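Local structure of mannosylglycerate hydrolase MGH1-like glycoside hydrolase domain-containing protein (Thermus thermophilus HB8, 4WVB) at residues G163-P168 with G347-G352. The protein probably hydrolyses mannosylglycerate, a solute made by thermophiles under osmotic stress, to mannose and glycerate, and probably also splits glucosylglycerate into glucose and glycerate. Numbering follows the deposited sequence.
Sequences GMDNSP and GRYWRG. With GLC (alpha-D-glucopyranose), chain F.
Trp350 and Met164 show how two loops far apart in sequence build one sugar-binding wall. Met164 CA sits 3.4 Å from the centroid of the indole five-membered ring, almost on its normal, a CH-pi contact. With CG turned beside its backbone N (chi1 -57°), the methionine lays CG against Trp350 CE3 at 3.6 Å, and its sulfur makes an oblique Met-aromatic contact. At the indole edge, Trp350 NE1 donates an almost straight bond (167°) to glucose O2, while Gly163 O receives glucose O3 at 2.6 Å. Beside them Asp165, the probable proton donor, accepts glucose O1 through OD2. Replacing Trp350 with an alanine would probably open a gap beside Met164 and leave glucose O2 without its indole donor. Behind the sugar, Asn166 OD1 takes Trp350 N at 3.0 Å, using an in-plane lone pair, and Arg351 NH1 reaches Asn166 O; Asp171 and Glu345 salt-bridge this guanidinium. The packing slackens toward exposed Arg348, where Asn166 ND2 meets Arg348 O only weakly (3.4 Å) and a water links that amide to Arg348 NH2, while Glu345 salt-bridges NH1. Val358 of helix 356-368 touches both Met164 and Trp350, and the two loops lead into helices 171-175 and 356-368.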
ATOM      1  N   GLY A 163      24.857  10.255  -6.651  1.00 19.23           N
ATOM      2  CA  GLY A 163      25.357   9.656  -7.853  1.00 19.46           C
ATOM      3  C   GLY A 163      25.139  10.520  -9.072  1.00 18.27           C
ATOM      4  O   GLY A 163      25.597  10.145 -10.138  1.00 19.46           O
ATOM      5  N   MET A 164      24.440  11.656  -8.919  1.00 18.08           N
ATOM      6  CA  MET A 164      24.011  12.508 -10.043  1.00 17.71           C
ATOM      7  C   MET A 164      24.584  13.897  -9.786  1.00 18.72           C
ATOM      8  O   MET A 164      23.868  14.858  -9.504  1.00 18.18           O
ATOM      9  CB  MET A 164      22.499  12.497 -10.173  1.00 18.36           C
ATOM     10  CG  MET A 164      21.960  11.087 -10.357  1.00 19.11           C
ATOM     11  SD  MET A 164      20.197  11.048 -10.604  1.00 20.22           S
ATOM     12  CE  MET A 164      19.826   9.294 -10.568  1.00 21.45           C
ATOM     13  N   ASP A 165      25.911  13.947  -9.887  1.00 20.15           N
ATOM     14  CA  ASP A 165      26.727  14.969  -9.205  1.00 21.10           C
ATOM     15  C   ASP A 165      26.229  16.379  -9.464  1.00 21.31           C
ATOM     16  O   ASP A 165      26.096  17.166  -8.535  1.00 21.76           O
ATOM     17  CB  ASP A 165      28.205  14.902  -9.651  1.00 22.09           C
ATOM     18  CG  ASP A 165      28.832  13.530  -9.477  1.00 23.89           C
ATOM     19  OD1 ASP A 165      28.145  12.529  -9.144  1.00 23.57           O
ATOM     20  OD2 ASP A 165      30.059  13.450  -9.689  1.00 26.88           O
ATOM     21  N   ASN A 166      26.014  16.709 -10.740  1.00 21.60           N
ATOM     22  CA  ASN A 166      25.597  18.051 -11.155  1.00 22.43           C
ATOM     23  C   ASN A 166      24.152  18.120 -11.616  1.00 22.08           C
ATOM     24  O   ASN A 166      23.786  18.969 -12.437  1.00 20.79           O
ATOM     25  CB  ASN A 166      26.543  18.602 -12.247  1.00 22.39           C
ATOM     26  CG  ASN A 166      26.353  17.932 -13.585  1.00 23.11           C
ATOM     27  OD1 ASN A 166      25.809  16.825 -13.676  1.00 24.63           O
ATOM     28  ND2 ASN A 166      26.833  18.584 -14.640  1.00 25.11           N
ATOM     29  N   SER A 167      23.294  17.267 -11.058  1.00 19.29           N
ATOM     30  CA  SER A 167      21.859  17.365 -11.364  1.00 19.53           C
ATOM     31  C   SER A 167      21.383  18.798 -11.144  1.00 20.18           C
ATOM     32  O   SER A 167      21.729  19.407 -10.120  1.00 21.12           O
ATOM     33  CB  SER A 167      21.025  16.428 -10.481  1.00 19.62           C
ATOM     34  OG  SER A 167      19.640  16.579 -10.768  1.00 19.63           O
ATOM     35  N   PRO A 168      20.586  19.346 -12.086  1.00 19.79           N
ATOM     36  CA  PRO A 168      20.105  20.705 -11.872  1.00 20.21           C
ATOM     37  C   PRO A 168      19.255  20.830 -10.602  1.00 20.22           C
ATOM     38  O   PRO A 168      19.081  21.942 -10.062  1.00 20.65           O
ATOM     39  CB  PRO A 168      19.286  20.991 -13.144  1.00 20.56           C
ATOM     40  CG  PRO A 168      19.904  20.094 -14.187  1.00 20.34           C
ATOM     41  CD  PRO A 168      20.240  18.837 -13.425  1.00 20.34           C
ATOM     42  N   GLY A 347      24.580  17.764 -23.629  1.00 34.73           N
ATOM     43  CA  GLY A 347      25.866  17.092 -23.475  1.00 35.95           C
ATOM     44  C   GLY A 347      26.484  17.123 -22.097  1.00 36.20           C
ATOM     45  O   GLY A 347      27.606  16.645 -21.958  1.00 40.70           O
ATOM     46  N   ARG A 348      25.798  17.653 -21.070  1.00 36.60           N
ATOM     47  CA  ARG A 348      26.514  17.971 -19.814  1.00 34.88           C
ATOM     48  C   ARG A 348      26.233  17.060 -18.587  1.00 34.28           C
ATOM     49  O   ARG A 348      25.620  17.488 -17.615  1.00 32.13           O
ATOM     50  CB  ARG A 348      26.261  19.433 -19.469  1.00 38.34           C
ATOM     51  CG  ARG A 348      27.318  20.044 -18.562  1.00 45.26           C
ATOM     52  CD  ARG A 348      27.107  21.544 -18.387  1.00 47.75           C
ATOM     53  NE  ARG A 348      27.238  21.934 -16.982  1.00 54.46           N
ATOM     54  CZ  ARG A 348      26.698  23.022 -16.424  1.00 57.94           C
ATOM     55  NH1 ARG A 348      25.964  23.883 -17.129  1.00 57.10           N
ATOM     56  NH2 ARG A 348      26.887  23.251 -15.129  1.00 60.36           N
ATOM     57  N   TYR A 349      26.702  15.816 -18.632  1.00 30.09           N
ATOM     58  CA  TYR A 349      26.705  14.939 -17.458  1.00 29.24           C
ATOM     59  C   TYR A 349      25.244  14.615 -17.017  1.00 24.85           C
ATOM     60  O   TYR A 349      24.522  13.955 -17.771  1.00 22.68           O
ATOM     61  CB  TYR A 349      27.585  15.632 -16.400  1.00 34.53           C
ATOM     62  CG  TYR A 349      28.298  14.804 -15.386  1.00 39.59           C
ATOM     63  CD1 TYR A 349      28.715  13.495 -15.639  1.00 42.08           C
ATOM     64  CD2 TYR A 349      28.622  15.373 -14.145  1.00 42.15           C
ATOM     65  CE1 TYR A 349      29.367  12.767 -14.653  1.00 43.65           C
ATOM     66  CE2 TYR A 349      29.288  14.665 -13.179  1.00 41.70           C
ATOM     67  CZ  TYR A 349      29.654  13.373 -13.431  1.00 43.25           C
ATOM     68  OH  TYR A 349      30.310  12.713 -12.428  1.00 50.09           O
ATOM     69  N   TRP A 350      24.784  15.088 -15.846  1.00 22.11           N
ATOM     70  CA  TRP A 350      23.421  14.802 -15.372  1.00 22.65           C
ATOM     71  C   TRP A 350      22.419  15.936 -15.669  1.00 22.54           C
ATOM     72  O   TRP A 350      21.346  16.023 -15.061  1.00 23.33           O
ATOM     73  CB  TRP A 350      23.441  14.486 -13.867  1.00 21.76           C
ATOM     74  CG  TRP A 350      24.169  13.226 -13.558  1.00 20.89           C
ATOM     75  CD1 TRP A 350      25.483  13.102 -13.210  1.00 20.18           C
ATOM     76  CD2 TRP A 350      23.634  11.904 -13.594  1.00 19.59           C
ATOM     77  NE1 TRP A 350      25.795  11.779 -13.026  1.00 20.40           N
ATOM     78  CE2 TRP A 350      24.666  11.026 -13.235  1.00 19.38           C
ATOM     79  CE3 TRP A 350      22.369  11.376 -13.877  1.00 20.72           C
ATOM     80  CZ2 TRP A 350      24.477   9.647 -13.150  1.00 19.29           C
ATOM     81  CZ3 TRP A 350      22.186  10.003 -13.800  1.00 19.43           C
ATOM     82  CH2 TRP A 350      23.227   9.157 -13.434  1.00 18.86           C
ATOM     83  N   ARG A 351      22.734  16.790 -16.641  1.00 23.30           N
ATOM     84  CA  ARG A 351      21.894  17.938 -16.933  1.00 21.93           C
ATOM     85  C   ARG A 351      21.155  17.787 -18.271  1.00 23.10           C
ATOM     86  O   ARG A 351      20.888  18.770 -18.933  1.00 24.82           O
ATOM     87  CB  ARG A 351      22.754  19.208 -16.920  1.00 22.14           C
ATOM     88  CG  ARG A 351      23.415  19.449 -15.557  1.00 22.88           C
ATOM     89  CD  ARG A 351      24.207  20.739 -15.506  1.00 23.56           C
ATOM     90  NE  ARG A 351      23.358  21.909 -15.347  1.00 23.00           N
ATOM     91  CZ  ARG A 351      22.941  22.406 -14.194  1.00 24.52           C
ATOM     92  NH1 ARG A 351      23.255  21.807 -13.049  1.00 24.29           N
ATOM     93  NH2 ARG A 351      22.178  23.502 -14.182  1.00 24.04           N
ATOM     94  N   GLY A 352      20.798  16.565 -18.651  1.00 22.00           N
ATOM     95  CA  GLY A 352      20.147  16.327 -19.959  1.00 21.61           C
ATOM     96  C   GLY A 352      20.475  14.970 -20.567  1.00 20.87           C
ATOM     97  O   GLY A 352      19.585  14.295 -21.032  1.00 20.27           O
TER
HETATM   98  C1  GLC F 504      30.665  10.091 -11.723  1.00 32.68           C
HETATM   99  C2  GLC F 504      29.180   9.674 -11.848  1.00 31.24           C
HETATM  100  C3  GLC F 504      28.827   8.759 -10.674  1.00 29.46           C
HETATM  101  C4  GLC F 504      29.725   7.520 -10.713  1.00 30.92           C
HETATM  102  C5  GLC F 504      31.205   7.963 -10.713  1.00 33.29           C
HETATM  103  C6  GLC F 504      32.159   6.805 -10.978  1.00 33.53           C
HETATM  104  O1  GLC F 504      30.863  10.846 -10.501  1.00 36.73           O
HETATM  105  O2  GLC F 504      28.316  10.816 -11.881  1.00 29.23           O
HETATM  106  O3  GLC F 504      27.465   8.385 -10.774  1.00 29.87           O
HETATM  107  O4  GLC F 504      29.360   6.628  -9.622  1.00 25.73           O
HETATM  108  O5  GLC F 504      31.516   8.929 -11.732  1.00 32.48           O
HETATM  109  O6  GLC F 504      32.031   6.394 -12.323  1.00 30.30           O
HETATM  110  O   HOH W   1      28.046  20.985 -14.332  1.00 43.80           O
HETATM  111  O   HOH W   2      19.670  15.187 -13.052  1.00 19.30           O